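Probable protein phosphatase 2C 50 (Oryza sativa subsp. japonica, PDB 5ZCG) probably removes phosphate groups from serine and threonine residues of proteins, as a magnesium-dependent phosphatase of the PP2C family. Local coordinates at residues A[64-67]-A[68-72]; A[73-76]-A[77-80]; A[101-104]-A[105-109]; A[111-114]-A[115-119]. The protein carries 5 engineered substitutions. One frame throughout, in Å; residues are numbered along the deposited sequence.

Contact 1. Residues A[64-67]-A[68-72]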
# COMPACT_ATOMS: atom_id res chain seq x y z
N GLY A 64 2.47 -6.36 0.15
CA GLY A 64 3.57 -6.86 0.95
C GLY A 64 3.16 -7.70 2.13
O GLY A 64 4.03 -8.23 2.84
N GLY A 65 1.87 -7.87 2.34
CA GLY A 65 1.34 -8.52 3.53
C GLY A 65 -0.00 -7.93 3.88
O GLY A 65 -0.46 -6.96 3.27
N ALA A 66 -0.64 -8.52 4.88
CA ALA A 66 -1.95 -8.06 5.34
C ALA A 66 -1.87 -7.16 6.58
O ALA A 66 -2.90 -6.62 6.99
CB ALA A 66 -2.86 -9.25 5.63
N GLU A 67 -0.68 -6.96 7.15
CA GLU A 67 -0.62 -6.41 8.50
C GLU A 67 -0.98 -4.93 8.54
O GLU A 67 -1.63 -4.47 9.48
CB GLU A 67 0.78 -6.62 9.09
CG GLU A 67 1.18 -8.08 9.29
CD GLU A 67 1.74 -8.71 8.03
OE1 GLU A 67 1.68 -9.95 7.92
OE2 GLU A 67 2.23 -7.97 7.15
N VAL A 68 -0.59 -4.17 7.52
CA VAL A 68 -0.91 -2.74 7.52
C VAL A 68 -2.38 -2.51 7.18
O VAL A 68 -3.04 -1.64 7.75
CB VAL A 68 0.03 -1.97 6.58
CG1 VAL A 68 -0.37 -0.49 6.50
CG2 VAL A 68 1.47 -2.10 7.05
N ALA A 69 -2.94 -3.31 6.26
CA ALA A 69 -4.37 -3.21 5.98
C ALA A 69 -5.20 -3.53 7.22
O ALA A 69 -6.19 -2.84 7.51
CB ALA A 69 -4.74 -4.13 4.82
N ASN A 70 -4.81 -4.57 7.96
CA ASN A 70 -5.53 -4.92 9.18
C ASN A 70 -5.35 -3.86 10.26
O ASN A 70 -6.31 -3.53 10.99
CB ASN A 70 -5.05 -6.27 9.70
CG ASN A 70 -5.51 -7.42 8.83
OD1 ASN A 70 -6.43 -7.28 8.04
ND2 ASN A 70 -4.86 -8.57 8.98
N TYR A 71 -4.15 -3.30 10.37
CA TYR A 71 -3.93 -2.22 11.32
C TYR A 71 -4.80 -1.02 10.98
O TYR A 71 -5.35 -0.37 11.88
CB TYR A 71 -2.45 -1.83 11.35
CG TYR A 71 -2.13 -0.92 12.51
CD1 TYR A 71 -1.89 -1.44 13.78
CD2 TYR A 71 -2.08 0.46 12.35
CE1 TYR A 71 -1.61 -0.62 14.85
CE2 TYR A 71 -1.79 1.30 13.42
CZ TYR A 71 -1.56 0.75 14.66
OH TYR A 71 -1.28 1.57 15.72
N CYS A 72 -4.95 -0.72 9.69
CA CYS A 72 -5.83 0.39 9.30
C CYS A 72 -7.27 0.09 9.69
O CYS A 72 -7.94 0.94 10.29
CB CYS A 72 -5.71 0.65 7.80
SG CYS A 72 -4.17 1.46 7.31
O HOH W 1 -0.94 -4.44 4.40
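The first torsion of N70 swings its side chain back over the carbonyl of A66: chi1 of -71° sets CG beside the backbone N and so close to A66 O, at 3.3 Å. ND2 lies 4.0 Å from A66 CB, packing rather than bonding. That carbonyl oxygen takes the backbone N of N70 at 3.0 Å, while E67 O accepts the N of Y71. Shortened to an alanine, N70 would keep its backbone bond to A66 O but is likely to lose the amide's packing against the A66 carbonyl and methyl, opening a gap at the helix start. A69 N is served by a water, 3.0 Å away, which donates to G65 O. At G65 the backbone (phi 149°) has no room for a side chain, because a CB would run into E67 OE2 and the preceding carbonyl. This is the start of helix 67-91, just after the magnesium ligands D61 and G62; the side chain of A69 is about 7 Å from a magnesium ion. V68 and Y71 lean on V118 of helix 99-118, where the Y71 hydroxyl also bonds to E117, whereas A69 and C72 rest on F60 of strand 53-63 and N70 meets A19 of strand 18-28.

Contact 2. Residues A[73-76]-A[77-80]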
# COMPACT_ATOMS: atom_id res chain seq x y z
N ARG A 73 -7.73 -1.13 9.39
CA ARG A 73 -9.08 -1.54 9.77
C ARG A 73 -9.33 -1.35 11.26
O ARG A 73 -10.43 -0.96 11.66
CB ARG A 73 -9.32 -3.00 9.38
CG ARG A 73 -10.57 -3.61 10.00
CD ARG A 73 -10.64 -5.13 9.84
NE ARG A 73 -9.68 -5.82 10.70
CZ ARG A 73 -9.01 -6.91 10.34
NH1 ARG A 73 -9.18 -7.44 9.14
NH2 ARG A 73 -8.15 -7.46 11.20
N GLU A 74 -8.33 -1.63 12.09
CA GLU A 74 -8.53 -1.54 13.53
C GLU A 74 -8.29 -0.14 14.10
O GLU A 74 -8.85 0.18 15.16
CB GLU A 74 -7.61 -2.53 14.26
CG GLU A 74 -7.80 -3.98 13.82
CD GLU A 74 -9.01 -4.65 14.45
OE1 GLU A 74 -9.27 -5.83 14.14
OE2 GLU A 74 -9.69 -3.99 15.27
N ARG A 75 -7.50 0.70 13.44
CA ARG A 75 -7.03 1.94 14.06
C ARG A 75 -7.56 3.22 13.43
O ARG A 75 -7.63 4.24 14.14
CB ARG A 75 -5.50 2.00 14.04
CG ARG A 75 -4.85 1.27 15.20
CD ARG A 75 -5.28 1.87 16.54
NE ARG A 75 -4.57 3.11 16.84
CZ ARG A 75 -4.70 3.77 17.99
NH1 ARG A 75 -5.50 3.30 18.93
NH2 ARG A 75 -4.02 4.89 18.19
N ILE A 76 -7.86 3.25 12.13
CA ILE A 76 -8.19 4.53 11.51
C ILE A 76 -9.43 5.13 12.15
O ILE A 76 -9.47 6.33 12.44
CB ILE A 76 -8.35 4.39 9.99
CG1 ILE A 76 -6.97 4.32 9.32
CG2 ILE A 76 -9.15 5.57 9.44
CD1 ILE A 76 -7.03 4.39 7.82
N HIS A 77 -10.46 4.31 12.38
CA HIS A 77 -11.70 4.88 12.91
C HIS A 77 -11.51 5.38 14.34
O HIS A 77 -12.12 6.38 14.72
CB HIS A 77 -12.85 3.87 12.84
CG HIS A 77 -12.75 2.74 13.82
ND1 HIS A 77 -12.13 1.54 13.52
CD2 HIS A 77 -13.23 2.61 15.08
CE1 HIS A 77 -12.21 0.73 14.56
NE2 HIS A 77 -12.88 1.35 15.52
N VAL A 78 -10.64 4.73 15.12
CA VAL A 78 -10.38 5.17 16.49
C VAL A 78 -9.63 6.49 16.49
O VAL A 78 -10.00 7.45 17.19
CB VAL A 78 -9.59 4.09 17.25
CG1 VAL A 78 -9.28 4.54 18.69
CG2 VAL A 78 -10.32 2.75 17.23
N VAL A 79 -8.57 6.58 15.67
CA VAL A 79 -7.79 7.81 15.59
C VAL A 79 -8.65 8.95 15.06
O VAL A 79 -8.60 10.08 15.56
CB VAL A 79 -6.52 7.60 14.74
CG1 VAL A 79 -5.80 8.92 14.50
CG2 VAL A 79 -5.59 6.61 15.43
N LEU A 80 -9.48 8.66 14.05
CA LEU A 80 -10.34 9.70 13.49
C LEU A 80 -11.38 10.16 14.50
O LEU A 80 -11.67 11.36 14.59
CB LEU A 80 -11.02 9.20 12.22
CG LEU A 80 -11.85 10.26 11.50
CD1 LEU A 80 -10.96 11.41 11.06
CD2 LEU A 80 -12.55 9.66 10.31
O HOH W 2 -10.75 1.97 10.72
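R75 runs past V78 and V79 on one flank of helix 67-91, which lies against a beta sheet in the alpha/beta sandwich of the PP2C fold. Its chain bends at chi2 (-60°) and chi3 (-78°), carrying the guanidinium forward along the helix and across the V79 side chain at about a right angle. NH2 stands 3.6 Å from V79 CG2, and NH1 is 4.0 Å from V78 CG1. The charge goes to E117 of helix 99-118, while the two valine methyls touch the guanidinium at a slant. R75 O receives the amide of V79 in a nearly straight bond, and I76 O that of L80. I76 and V79 face helix 99-118, through V114 and C110.

H77 takes a different course. With chi1 at 72°, its CG stands between the backbone N and the carbonyl carbon, and the imidazole turns back toward the preceding turn, its edge near R73 O. V78 CG2 covers one ring face, displaced toward the rim. The helix is kinked, and a water fills in for the missing backbone bond: it accepts from H77 N at 2.9 Å, donates to R73 O at 3.1 Å, and lies 3.2 Å from H77 ND1, in the ring plane.

Contact 3. Residues A[101-104]-A[105-109]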
# COMPACT_ATOMS: atom_id res chain seq x y z
N GLU A 101 -10.55 23.31 4.66
CA GLU A 101 -9.18 23.22 5.16
C GLU A 101 -9.11 22.37 6.41
O GLU A 101 -8.17 21.59 6.59
CB GLU A 101 -8.63 24.63 5.42
CG GLU A 101 -8.02 25.31 4.21
CD GLU A 101 -7.62 26.75 4.48
OE1 GLU A 101 -7.23 27.06 5.62
OE2 GLU A 101 -7.71 27.57 3.54
N HIS A 102 -10.10 22.49 7.30
CA HIS A 102 -10.07 21.70 8.52
C HIS A 102 -10.43 20.24 8.27
O HIS A 102 -9.89 19.36 8.96
CB HIS A 102 -10.99 22.33 9.57
CG HIS A 102 -10.36 23.48 10.28
ND1 HIS A 102 -9.89 23.39 11.57
CD2 HIS A 102 -10.08 24.74 9.86
CE1 HIS A 102 -9.37 24.55 11.93
NE2 HIS A 102 -9.48 25.39 10.92
N TRP A 103 -11.32 19.96 7.32
CA TRP A 103 -11.53 18.56 6.93
C TRP A 103 -10.23 17.96 6.41
O TRP A 103 -9.83 16.86 6.81
CB TRP A 103 -12.63 18.47 5.88
CG TRP A 103 -14.03 18.47 6.44
CD1 TRP A 103 -15.01 19.39 6.20
CD2 TRP A 103 -14.60 17.48 7.31
NE1 TRP A 103 -16.16 19.05 6.87
CE2 TRP A 103 -15.93 17.88 7.56
CE3 TRP A 103 -14.13 16.31 7.90
CZ2 TRP A 103 -16.79 17.14 8.38
CZ3 TRP A 103 -14.98 15.58 8.71
CH2 TRP A 103 -16.30 16.00 8.94
N ASP A 104 -9.55 18.71 5.52
CA ASP A 104 -8.26 18.28 5.00
C ASP A 104 -7.28 18.02 6.14
O ASP A 104 -6.58 17.00 6.14
CB ASP A 104 -7.68 19.34 4.07
CG ASP A 104 -8.47 19.50 2.79
OD1 ASP A 104 -9.34 18.65 2.52
OD2 ASP A 104 -8.22 20.48 2.07
N ASP A 105 -7.22 18.93 7.11
CA ASP A 105 -6.22 18.81 8.17
C ASP A 105 -6.52 17.65 9.10
O ASP A 105 -5.61 16.91 9.49
CB ASP A 105 -6.13 20.12 8.95
CG ASP A 105 -5.08 20.07 10.04
OD1 ASP A 105 -3.89 19.99 9.71
OD2 ASP A 105 -5.45 20.11 11.23
N VAL A 106 -7.79 17.46 9.48
CA VAL A 106 -8.10 16.38 10.41
C VAL A 106 -7.86 15.03 9.74
O VAL A 106 -7.27 14.12 10.35
CB VAL A 106 -9.53 16.53 10.97
CG1 VAL A 106 -10.59 16.29 9.90
CG2 VAL A 106 -9.74 15.59 12.15
N PHE A 107 -8.22 14.89 8.46
CA PHE A 107 -7.96 13.61 7.80
C PHE A 107 -6.47 13.40 7.53
O PHE A 107 -5.96 12.29 7.69
CB PHE A 107 -8.77 13.51 6.51
CG PHE A 107 -10.13 12.90 6.69
CD1 PHE A 107 -10.27 11.57 7.06
CD2 PHE A 107 -11.27 13.65 6.50
CE1 PHE A 107 -11.51 11.01 7.24
CE2 PHE A 107 -12.52 13.10 6.67
CZ PHE A 107 -12.64 11.78 7.04
N THR A 108 -5.76 14.47 7.15
CA THR A 108 -4.32 14.36 6.92
C THR A 108 -3.60 13.94 8.19
O THR A 108 -2.74 13.05 8.17
CB THR A 108 -3.78 15.69 6.40
OG1 THR A 108 -4.27 15.92 5.07
CG2 THR A 108 -2.26 15.70 6.39
N LYS A 109 -3.95 14.58 9.32
CA LYS A 109 -3.31 14.25 10.59
C LYS A 109 -3.67 12.84 11.05
O LYS A 109 -2.82 12.14 11.60
CB LYS A 109 -3.71 15.28 11.66
CG LYS A 109 -2.75 16.46 11.79
CD LYS A 109 -2.58 17.20 10.47
CE LYS A 109 -1.25 17.93 10.39
NZ LYS A 109 -0.87 18.22 8.98
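W103, V106 and F107 make up the dense side of this helical turn. The indole and the phenyl ring run side by side and point the same way, with W103 CE3 3.8 Å from F107 CE2; the two rings touch through these rim carbons at a slant. V106 fits in next to them. Its chi1 of 69° turns CG1 back toward the previous turn, where it meets W103 CE3 at 4.1 Å and presses to 3.2 Å from W103 O. That same oxygen lies at the edge of the F107 ring, close to its plane, and accepts the backbone N of F107. The indole nitrogen of W103 reaches L33 O.

These apolar groups form the inward face of helix 99-118, an amphipathic helix of the PP2C sandwich: W103 and F107 press on V157 of strand 155-161, while V106 faces A83 and L87 of helix 67-91.

Further round, D104 O is gripped twice by T108, whose N and OG1 both stand 2.8 Å away and approach from opposite faces of the carbonyl plane; OG1 is also bonded to K229. The outer side is looser and charged. D104 pairs with K100 just upstream, and the exposed D105 and K109 are linked by a long salt bridge, OD1 to NZ at 3.6 Å.

Contact 4. Residues A[111-114]-A[115-119]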
# COMPACT_ATOMS: atom_id res chain seq x y z
N PHE A 111 -4.45 10.20 9.09
CA PHE A 111 -3.72 9.25 8.24
C PHE A 111 -2.23 9.27 8.57
O PHE A 111 -1.58 8.21 8.62
CB PHE A 111 -3.95 9.58 6.77
CG PHE A 111 -5.21 8.98 6.19
CD1 PHE A 111 -6.39 8.96 6.93
CD2 PHE A 111 -5.22 8.45 4.91
CE1 PHE A 111 -7.55 8.41 6.40
CE2 PHE A 111 -6.39 7.91 4.37
CZ PHE A 111 -7.55 7.88 5.11
N GLN A 112 -1.67 10.46 8.82
CA GLN A 112 -0.26 10.56 9.18
C GLN A 112 0.02 9.90 10.51
O GLN A 112 1.08 9.29 10.70
CB GLN A 112 0.16 12.03 9.21
CG GLN A 112 1.64 12.26 9.51
CD GLN A 112 2.54 11.70 8.43
OE1 GLN A 112 2.56 12.20 7.30
NE2 GLN A 112 3.30 10.66 8.77
N ARG A 113 -0.91 10.01 11.47
CA ARG A 113 -0.71 9.38 12.77
C ARG A 113 -0.74 7.87 12.66
O ARG A 113 0.09 7.18 13.27
CB ARG A 113 -1.78 9.87 13.75
CG ARG A 113 -1.89 9.05 15.02
CD ARG A 113 -0.81 9.42 16.03
NE ARG A 113 -0.58 10.86 16.08
CZ ARG A 113 -1.36 11.73 16.73
NH1 ARG A 113 -2.43 11.30 17.38
NH2 ARG A 113 -1.07 13.02 16.72
N VAL A 114 -1.67 7.33 11.87
CA VAL A 114 -1.68 5.89 11.65
C VAL A 114 -0.39 5.45 10.96
O VAL A 114 0.22 4.44 11.32
CB VAL A 114 -2.93 5.46 10.86
CG1 VAL A 114 -2.81 4.01 10.41
CG2 VAL A 114 -4.17 5.65 11.72
N ASP A 115 0.06 6.22 9.96
CA ASP A 115 1.32 5.90 9.29
C ASP A 115 2.49 5.88 10.28
O ASP A 115 3.31 4.96 10.28
CB ASP A 115 1.58 6.90 8.16
CG ASP A 115 2.78 6.52 7.30
OD1 ASP A 115 2.67 5.55 6.50
OD2 ASP A 115 3.83 7.18 7.41
N ASP A 116 2.56 6.90 11.15
CA ASP A 116 3.63 6.98 12.14
C ASP A 116 3.57 5.82 13.12
O ASP A 116 4.61 5.33 13.58
CB ASP A 116 3.55 8.31 12.90
CG ASP A 116 4.06 9.48 12.09
OD1 ASP A 116 4.86 9.26 11.14
OD2 ASP A 116 3.68 10.63 12.40
N GLU A 117 2.36 5.37 13.47
CA GLU A 117 2.23 4.20 14.33
C GLU A 117 2.73 2.96 13.62
O GLU A 117 3.40 2.11 14.22
CB GLU A 117 0.78 4.03 14.77
CG GLU A 117 0.30 5.09 15.74
CD GLU A 117 -1.14 4.89 16.16
OE1 GLU A 117 -1.66 5.73 16.93
OE2 GLU A 117 -1.77 3.90 15.71
N VAL A 118 2.41 2.82 12.33
CA VAL A 118 2.84 1.65 11.57
C VAL A 118 4.36 1.60 11.49
O VAL A 118 4.97 0.55 11.72
CB VAL A 118 2.20 1.65 10.17
CG1 VAL A 118 2.98 0.76 9.23
CG2 VAL A 118 0.76 1.20 10.25
N SER A 119 4.99 2.75 11.22
CA SER A 119 6.44 2.80 11.04
C SER A 119 7.20 2.91 12.36
O SER A 119 8.43 2.98 12.33
CB SER A 119 6.83 3.97 10.14
OG SER A 119 6.39 5.20 10.67
O HOH W 3 1.78 11.34 14.27
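D116 reaches back along its helix toward Q112. Its CB is 3.4 Å from Q112 O, the oxygen that also accepts the D116 backbone N. With chi1 at -77°, CG swings beside the backbone N and stays over that oxygen at 3.3 Å. OD1 takes a weak hydrogen bond of 3.2 Å from Q112 NE2, bent to 133° at the hydrogen, with amide and carboxylate planes 37° apart; the Q112 chain has to bend at chi2 to bring its amide round. OD2 turns to a water that donates to it at 2.8 Å, and also lies near Q112 O without bonding to it. The water in turn accepts from R113 NE at 3.0 Å, lying in the guanidinium plane at its edge. With an alanine at this site the Q112 amide is likely to lose its weak tie and turn more easily, and the water would keep R113 NE but lose the carboxylate it donates to.

On the neighbouring flank E117 runs out extended past R113, its CG 3.2 Å from R113 O; its carboxylate is held by Y71 and R75 of helix 67-91. D115 points another way and is buried, bonded to G218 N and bridged to K223. Together they form the last turns of helix 99-118, where V114 and V118 pack on helix 67-91 in the paired-helix layer of the PP2C sandwich.

How the contacts relate
Contacts 1 and 2 follow each other on helix 67-91, and contacts 3 and 4 on helix 99-118, the next helix in the chain. The two helices lie alongside, and contact 4 makes most of the touches between them: its centre is about 12 Å from that of contact 1 and about 11 Å from that of contact 2. E117 receives one polar partner from each of these, with V68, I76 and V79 packing around V114 and V118. Farther along, L80 of contact 2 touches F107 of contact 3, L80 CD2 to F107 CE1 at 3.5 Å. Contacts 1 and 3 stay apart, their centres about 23 Å distant. The helix pair thus runs from the magnesium site, near contact 1, across the sheet.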